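Local atomic coordinates of nigerythrin (Desulfovibrio vulgaris subsp. vulgaris, PDB entry 1YUZ), a protein that shows NADH peroxidase activity in vitro, working as a homodimer whose subunits carry hemerythrin-like diiron and rubredoxin-like iron centres. Residues Leu30-Gly42 / Leu83-Val96. Residues are numbered along the deposited sequence; the frame is centred on the assembly and turned at random.
Sequences LENLKAAIAGETG and LVAEMEPGYEKPTV. With FE (Fe (III) ion), chain F.
V84 enters the helical segment 30-42 as a knob into the hole formed by L30, L33, K34 and I37. Its CG2 lies 3.5 Å from L33 CB and also meets I37 CD1, whereas CG1 faces L30 CD1 and the K34 chain. The axes of 30-42 and 83-87 run at 136°, nearer antiparallel than parallel. L83 CB meets L33 CD1, the two side chains crossing at about a right angle.

Past the helix end, apolar contact passes to the loop. Within 83-96 the Y91 ring lies against V84 CG1, 3.3 Å above its plane and offset toward the rim; from 30-42, K34 CG and I37 CD1 approach the ring obliquely. With CG1 beside the backbone N (chi1 -71°), I37 CG2 turns to the loop and touches both Y91 OH (3.4 Å) and P94 CD. T41 CG2 meets V96 CG1 at 3.8 Å.

One salt bridge spans the segments. The extended K34 chain passes alongside Y91 in the reverse sense and delivers NZ to E88 OE2 at 2.7 Å, on the syn side but 28° out of the carboxylate plane.

Two waters complete the polar links. One donates to K34 O and lies in plane at the Y91 ring edge, hydrogen-bonded to OH; the other donates to both T41 OG1 and P94 O. OG1 donates to I37 O at 2.6 Å from above the carbonyl plane, on the face opposite T41 N.

Away from the loop, E40 chelates the iron(III) ion through OE1 (2.1 Å) and OE2 (2.3 Å), with E73, E118 and E149 as further ligands. The contact joins the first two helices of a ferritin-like four-helix bundle and lays the connection leaving the second along the outside of the first, whose other side supplies a diiron-site ligand.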
ATOM      1  N   LEU B  30     -22.806  11.971 -13.644  1.00 13.79           N
ATOM      2  CA  LEU B  30     -23.482  10.801 -14.189  1.00 13.80           C
ATOM      3  C   LEU B  30     -22.469   9.942 -14.939  1.00 13.71           C
ATOM      4  O   LEU B  30     -22.435   8.722 -14.778  1.00 13.49           O
ATOM      5  CB  LEU B  30     -24.604  11.213 -15.145  1.00 14.11           C
ATOM      6  CG  LEU B  30     -25.303  10.037 -15.836  1.00 14.37           C
ATOM      7  CD1 LEU B  30     -25.917   9.123 -14.783  1.00 14.59           C
ATOM      8  CD2 LEU B  30     -26.372  10.547 -16.792  1.00 14.60           C
ATOM      9  N   GLU B  31     -21.649  10.585 -15.768  1.00 13.62           N
ATOM     10  CA  GLU B  31     -20.631   9.871 -16.528  1.00 13.68           C
ATOM     11  C   GLU B  31     -19.607   9.245 -15.583  1.00 13.19           C
ATOM     12  O   GLU B  31     -19.156   8.122 -15.806  1.00 13.19           O
ATOM     13  CB  GLU B  31     -19.921  10.822 -17.501  1.00 14.36           C
ATOM     14  CG  GLU B  31     -20.828  11.411 -18.576  1.00 15.51           C
ATOM     15  CD  GLU B  31     -20.092  12.352 -19.516  1.00 16.13           C
ATOM     16  OE1 GLU B  31     -19.434  13.296 -19.029  1.00 16.75           O
ATOM     17  OE2 GLU B  31     -20.177  12.152 -20.747  1.00 16.95           O
ATOM     18  N   ASN B  32     -19.249   9.969 -14.526  1.00 12.71           N
ATOM     19  CA  ASN B  32     -18.274   9.465 -13.565  1.00 12.22           C
ATOM     20  C   ASN B  32     -18.805   8.252 -12.814  1.00 12.02           C
ATOM     21  O   ASN B  32     -18.063   7.308 -12.545  1.00 11.91           O
ATOM     22  CB  ASN B  32     -17.869  10.565 -12.588  1.00 12.19           C
ATOM     23  CG  ASN B  32     -17.227  11.743 -13.289  1.00 12.19           C
ATOM     24  OD1 ASN B  32     -16.642  11.587 -14.361  1.00 12.37           O
ATOM     25  ND2 ASN B  32     -17.319  12.920 -12.683  1.00 12.23           N
ATOM     26  N   LEU B  33     -20.089   8.272 -12.478  1.00 11.69           N
ATOM     27  CA  LEU B  33     -20.693   7.142 -11.788  1.00 11.57           C
ATOM     28  C   LEU B  33     -20.591   5.907 -12.678  1.00 11.63           C
ATOM     29  O   LEU B  33     -20.257   4.818 -12.210  1.00 11.64           O
ATOM     30  CB  LEU B  33     -22.162   7.432 -11.466  1.00 11.30           C
ATOM     31  CG  LEU B  33     -22.415   8.319 -10.244  1.00 11.23           C
ATOM     32  CD1 LEU B  33     -23.841   8.851 -10.259  1.00 11.21           C
ATOM     33  CD2 LEU B  33     -22.153   7.509  -8.981  1.00 11.13           C
ATOM     34  N   LYS B  34     -20.870   6.081 -13.968  1.00 11.71           N
ATOM     35  CA  LYS B  34     -20.800   4.969 -14.905  1.00 11.82           C
ATOM     36  C   LYS B  34     -19.362   4.497 -15.067  1.00 11.71           C
ATOM     37  O   LYS B  34     -19.105   3.299 -15.191  1.00 11.80           O
ATOM     38  CB  LYS B  34     -21.356   5.380 -16.267  1.00 12.26           C
ATOM     39  CG  LYS B  34     -22.830   5.724 -16.259  1.00 12.78           C
ATOM     40  CD  LYS B  34     -23.279   6.115 -17.653  1.00 13.28           C
ATOM     41  CE  LYS B  34     -24.740   6.505 -17.680  1.00 13.55           C
ATOM     42  NZ  LYS B  34     -25.141   6.940 -19.045  1.00 13.94           N
ATOM     43  N   ALA B  35     -18.426   5.442 -15.073  1.00 11.52           N
ATOM     44  CA  ALA B  35     -17.016   5.101 -15.217  1.00 11.43           C
ATOM     45  C   ALA B  35     -16.554   4.310 -14.002  1.00 11.26           C
ATOM     46  O   ALA B  35     -15.795   3.348 -14.125  1.00 11.32           O
ATOM     47  CB  ALA B  35     -16.181   6.364 -15.373  1.00 11.53           C
ATOM     48  N   ALA B  36     -17.015   4.717 -12.825  1.00 11.09           N
ATOM     49  CA  ALA B  36     -16.646   4.023 -11.599  1.00 10.88           C
ATOM     50  C   ALA B  36     -17.202   2.604 -11.638  1.00 10.83           C
ATOM     51  O   ALA B  36     -16.508   1.651 -11.298  1.00 10.78           O
ATOM     52  CB  ALA B  36     -17.190   4.767 -10.390  1.00 10.84           C
ATOM     53  N   ILE B  37     -18.455   2.462 -12.059  1.00 10.72           N
ATOM     54  CA  ILE B  37     -19.061   1.142 -12.132  1.00 10.68           C
ATOM     55  C   ILE B  37     -18.248   0.269 -13.081  1.00 10.76           C
ATOM     56  O   ILE B  37     -17.979  -0.893 -12.785  1.00 10.67           O
ATOM     57  CB  ILE B  37     -20.524   1.222 -12.616  1.00 10.67           C
ATOM     58  CG1 ILE B  37     -21.387   1.835 -11.511  1.00 10.73           C
ATOM     59  CG2 ILE B  37     -21.039  -0.165 -12.984  1.00 10.68           C
ATOM     60  CD1 ILE B  37     -22.781   2.193 -11.948  1.00 10.81           C
ATOM     61  N   ALA B  38     -17.844   0.836 -14.213  1.00 10.85           N
ATOM     62  CA  ALA B  38     -17.054   0.086 -15.185  1.00 10.98           C
ATOM     63  C   ALA B  38     -15.746  -0.365 -14.544  1.00 10.93           C
ATOM     64  O   ALA B  38     -15.354  -1.527 -14.659  1.00 11.15           O
ATOM     65  CB  ALA B  38     -16.770   0.948 -16.411  1.00 11.17           C
ATOM     66  N   GLY B  39     -15.082   0.561 -13.863  1.00 10.90           N
ATOM     67  CA  GLY B  39     -13.827   0.240 -13.210  1.00 10.67           C
ATOM     68  C   GLY B  39     -13.980  -0.814 -12.131  1.00 10.53           C
ATOM     69  O   GLY B  39     -13.158  -1.724 -12.023  1.00 10.73           O
ATOM     70  N   GLU B  40     -15.032  -0.700 -11.330  1.00 10.25           N
ATOM     71  CA  GLU B  40     -15.267  -1.659 -10.258  1.00 10.09           C
ATOM     72  C   GLU B  40     -15.654  -3.023 -10.801  1.00 10.00           C
ATOM     73  O   GLU B  40     -15.370  -4.045 -10.183  1.00  9.86           O
ATOM     74  CB  GLU B  40     -16.345  -1.132  -9.313  1.00 10.00           C
ATOM     75  CG  GLU B  40     -15.950   0.176  -8.628  1.00 10.10           C
ATOM     76  CD  GLU B  40     -14.791   0.015  -7.648  1.00 10.11           C
ATOM     77  OE1 GLU B  40     -13.856  -0.772  -7.922  1.00 10.25           O
ATOM     78  OE2 GLU B  40     -14.814   0.687  -6.600  1.00 10.02           O
ATOM     79  N   THR B  41     -16.303  -3.038 -11.960  1.00 10.08           N
ATOM     80  CA  THR B  41     -16.691  -4.294 -12.577  1.00 10.16           C
ATOM     81  C   THR B  41     -15.402  -5.004 -12.980  1.00 10.12           C
ATOM     82  O   THR B  41     -15.278  -6.217 -12.841  1.00 10.19           O
ATOM     83  CB  THR B  41     -17.596  -4.040 -13.796  1.00 10.19           C
ATOM     84  OG1 THR B  41     -18.776  -3.349 -13.362  1.00 10.49           O
ATOM     85  CG2 THR B  41     -18.011  -5.350 -14.446  1.00 10.45           C
ATOM     86  N   GLY B  42     -14.432  -4.231 -13.458  1.00  9.97           N
ATOM     87  CA  GLY B  42     -13.153  -4.808 -13.830  1.00 10.00           C
ATOM     88  C   GLY B  42     -12.416  -5.282 -12.588  1.00  9.98           C
ATOM     89  O   GLY B  42     -11.811  -6.352 -12.584  1.00 10.03           O
ATOM     90  N   LEU B  83     -27.660   5.104  -7.913  1.00 14.80           N
ATOM     91  CA  LEU B  83     -27.721   6.509  -8.296  1.00 15.15           C
ATOM     92  C   LEU B  83     -27.936   6.671  -9.795  1.00 15.44           C
ATOM     93  O   LEU B  83     -28.738   7.500 -10.228  1.00 15.45           O
ATOM     94  CB  LEU B  83     -26.442   7.240  -7.879  1.00 15.21           C
ATOM     95  CG  LEU B  83     -26.199   7.414  -6.379  1.00 15.33           C
ATOM     96  CD1 LEU B  83     -24.956   8.263  -6.162  1.00 15.40           C
ATOM     97  CD2 LEU B  83     -27.409   8.078  -5.735  1.00 15.48           C
ATOM     98  N   VAL B  84     -27.223   5.885 -10.592  1.00 15.71           N
ATOM     99  CA  VAL B  84     -27.366   5.964 -12.038  1.00 16.14           C
ATOM    100  C   VAL B  84     -28.775   5.561 -12.471  1.00 16.65           C
ATOM    101  O   VAL B  84     -29.359   6.179 -13.362  1.00 16.60           O
ATOM    102  CB  VAL B  84     -26.345   5.051 -12.754  1.00 15.94           C
ATOM    103  CG1 VAL B  84     -26.583   5.084 -14.257  1.00 15.82           C
ATOM    104  CG2 VAL B  84     -24.927   5.505 -12.434  1.00 15.86           C
ATOM    105  N   ALA B  85     -29.316   4.531 -11.827  1.00 17.25           N
ATOM    106  CA  ALA B  85     -30.650   4.027 -12.144  1.00 18.07           C
ATOM    107  C   ALA B  85     -31.753   5.067 -11.974  1.00 18.56           C
ATOM    108  O   ALA B  85     -32.705   5.101 -12.754  1.00 18.59           O
ATOM    109  CB  ALA B  85     -30.958   2.801 -11.287  1.00 18.01           C
ATOM    110  N   GLU B  86     -31.625   5.900 -10.948  0.50 18.92           N
ATOM    111  CA  GLU B  86     -32.613   6.933 -10.671  0.50 19.43           C
ATOM    112  C   GLU B  86     -32.577   8.026 -11.731  0.50 19.71           C
ATOM    113  O   GLU B  86     -33.599   8.634 -12.046  0.50 19.73           O
ATOM    114  CB  GLU B  86     -32.355   7.549  -9.294  0.50 19.51           C
ATOM    115  CG  GLU B  86     -32.421   6.556  -8.148  0.50 19.73           C
ATOM    116  CD  GLU B  86     -32.105   7.192  -6.809  0.50 19.86           C
ATOM    117  OE1 GLU B  86     -32.788   8.170  -6.441  0.50 19.97           O
ATOM    118  OE2 GLU B  86     -31.174   6.714  -6.124  0.50 19.97           O
ATOM    119  N   MET B  87     -31.393   8.265 -12.283  0.50 20.05           N
ATOM    120  CA  MET B  87     -31.217   9.295 -13.298  0.50 20.46           C
ATOM    121  C   MET B  87     -31.411   8.748 -14.709  0.50 20.57           C
ATOM    122  O   MET B  87     -31.901   9.451 -15.593  0.50 20.59           O
ATOM    123  CB  MET B  87     -29.826   9.917 -13.159  0.50 20.72           C
ATOM    124  CG  MET B  87     -29.598  11.158 -14.002  0.50 21.11           C
ATOM    125  SD  MET B  87     -28.070  11.999 -13.549  0.50 21.67           S
ATOM    126  CE  MET B  87     -28.655  13.088 -12.249  0.50 21.53           C
ATOM    127  N   GLU B  88     -31.030   7.492 -14.918  1.00 20.67           N
ATOM    128  CA  GLU B  88     -31.172   6.869 -16.229  1.00 20.98           C
ATOM    129  C   GLU B  88     -31.637   5.424 -16.046  1.00 21.15           C
ATOM    130  O   GLU B  88     -30.827   4.500 -15.991  1.00 21.11           O
ATOM    131  CB  GLU B  88     -29.826   6.921 -16.963  1.00 21.29           C
ATOM    132  CG  GLU B  88     -29.775   6.167 -18.282  1.00 21.69           C
ATOM    133  CD  GLU B  88     -28.466   6.382 -19.022  1.00 21.92           C
ATOM    134  OE1 GLU B  88     -28.160   5.590 -19.937  1.00 22.33           O
ATOM    135  OE2 GLU B  88     -27.747   7.351 -18.695  1.00 22.15           O
ATOM    136  N   PRO B  89     -32.962   5.216 -15.946  1.00 21.25           N
ATOM    137  CA  PRO B  89     -33.585   3.900 -15.762  1.00 21.40           C
ATOM    138  C   PRO B  89     -33.194   2.839 -16.787  1.00 21.43           C
ATOM    139  O   PRO B  89     -33.186   1.645 -16.481  1.00 21.63           O
ATOM    140  CB  PRO B  89     -35.078   4.220 -15.806  1.00 21.39           C
ATOM    141  CG  PRO B  89     -35.137   5.605 -15.252  1.00 21.39           C
ATOM    142  CD  PRO B  89     -33.985   6.275 -15.954  1.00 21.35           C
ATOM    143  N   GLY B  90     -32.875   3.272 -18.002  1.00 21.52           N
ATOM    144  CA  GLY B  90     -32.501   2.331 -19.043  1.00 21.51           C
ATOM    145  C   GLY B  90     -31.080   1.816 -18.923  1.00 21.50           C
ATOM    146  O   GLY B  90     -30.679   0.912 -19.656  1.00 21.55           O
ATOM    147  N   TYR B  91     -30.315   2.388 -17.999  1.00 21.40           N
ATOM    148  CA  TYR B  91     -28.929   1.979 -17.803  1.00 21.35           C
ATOM    149  C   TYR B  91     -28.804   0.544 -17.307  1.00 21.34           C
ATOM    150  O   TYR B  91     -29.490   0.133 -16.370  1.00 21.32           O
ATOM    151  CB  TYR B  91     -28.237   2.909 -16.805  1.00 21.23           C
ATOM    152  CG  TYR B  91     -26.842   2.457 -16.435  1.00 21.11           C
ATOM    153  CD1 TYR B  91     -25.775   2.617 -17.320  1.00 21.05           C
ATOM    154  CD2 TYR B  91     -26.593   1.841 -15.209  1.00 21.08           C
ATOM    155  CE1 TYR B  91     -24.493   2.171 -16.991  1.00 20.98           C
ATOM    156  CE2 TYR B  91     -25.320   1.391 -14.874  1.00 21.03           C
ATOM    157  CZ  TYR B  91     -24.277   1.559 -15.767  1.00 20.95           C
ATOM    158  OH  TYR B  91     -23.019   1.113 -15.432  1.00 20.93           O
ATOM    159  N   GLU B  92     -27.911  -0.208 -17.937  1.00 21.39           N
ATOM    160  CA  GLU B  92     -27.667  -1.594 -17.561  1.00 21.44           C
ATOM    161  C   GLU B  92     -26.208  -1.735 -17.147  1.00 21.15           C
ATOM    162  O   GLU B  92     -25.314  -1.244 -17.839  1.00 21.16           O
ATOM    163  CB  GLU B  92     -27.960  -2.523 -18.743  1.00 21.94           C
ATOM    164  CG  GLU B  92     -29.386  -2.439 -19.256  1.00 22.74           C
ATOM    165  CD  GLU B  92     -30.404  -2.843 -18.208  1.00 23.14           C
ATOM    166  OE1 GLU B  92     -30.411  -4.027 -17.809  1.00 23.61           O
ATOM    167  OE2 GLU B  92     -31.193  -1.974 -17.779  1.00 23.67           O
ATOM    168  N   LYS B  93     -25.968  -2.390 -16.016  1.00 20.83           N
ATOM    169  CA  LYS B  93     -24.603  -2.586 -15.544  1.00 20.53           C
ATOM    170  C   LYS B  93     -23.834  -3.407 -16.568  1.00 20.17           C
ATOM    171  O   LYS B  93     -24.351  -4.384 -17.112  1.00 20.22           O
ATOM    172  CB  LYS B  93     -24.600  -3.304 -14.195  1.00 20.71           C
ATOM    173  CG  LYS B  93     -25.095  -2.447 -13.044  1.00 20.93           C
ATOM    174  CD  LYS B  93     -25.119  -3.226 -11.743  1.00 21.12           C
ATOM    175  CE  LYS B  93     -26.110  -4.376 -11.809  1.00 21.34           C
ATOM    176  NZ  LYS B  93     -26.149  -5.143 -10.537  1.00 21.55           N
ATOM    177  N   PRO B  94     -22.585  -3.016 -16.848  1.00 19.77           N
ATOM    178  CA  PRO B  94     -21.767  -3.739 -17.821  1.00 19.39           C
ATOM    179  C   PRO B  94     -21.193  -5.033 -17.263  1.00 19.04           C
ATOM    180  O   PRO B  94     -21.203  -5.267 -16.054  1.00 19.01           O
ATOM    181  CB  PRO B  94     -20.677  -2.731 -18.151  1.00 19.43           C
ATOM    182  CG  PRO B  94     -20.440  -2.091 -16.813  1.00 19.56           C
ATOM    183  CD  PRO B  94     -21.854  -1.851 -16.312  1.00 19.67           C
ATOM    184  N   THR B  95     -20.712  -5.879 -18.164  1.00 18.64           N
ATOM    185  CA  THR B  95     -20.087  -7.133 -17.781  1.00 18.14           C
ATOM    186  C   THR B  95     -18.746  -7.122 -18.494  1.00 17.64           C
ATOM    187  O   THR B  95     -18.615  -6.538 -19.571  1.00 17.55           O
ATOM    188  CB  THR B  95     -20.905  -8.357 -18.237  1.00 18.31           C
ATOM    189  OG1 THR B  95     -21.045  -8.336 -19.660  1.00 18.66           O
ATOM    190  CG2 THR B  95     -22.286  -8.344 -17.594  1.00 18.45           C
ATOM    191  N   VAL B  96     -17.743  -7.742 -17.885  1.00 17.03           N
ATOM    192  CA  VAL B  96     -16.414  -7.777 -18.474  1.00 16.47           C
ATOM    193  C   VAL B  96     -15.847  -9.184 -18.442  1.00 16.06           C
ATOM    194  O   VAL B  96     -16.363 -10.058 -17.746  1.00 16.18           O
ATOM    195  CB  VAL B  96     -15.444  -6.852 -17.713  1.00 16.42           C
ATOM    196  CG1 VAL B  96     -15.981  -5.430 -17.706  1.00 16.55           C
ATOM    197  CG2 VAL B  96     -15.253  -7.360 -16.289  1.00 16.41           C
TER
HETATM  198 FE    FE F 301     -12.746  -0.317  -6.216  1.00 10.00          FE
HETATM  199  O   HOH W   1     -20.725   1.631 -16.506  1.00 19.10           O
HETATM  200  O   HOH W   2     -21.375  -4.297 -13.480  1.00 17.63           O
HETATM  201  O   HOH W   3     -11.102  -1.257  -5.700  1.00 13.29           O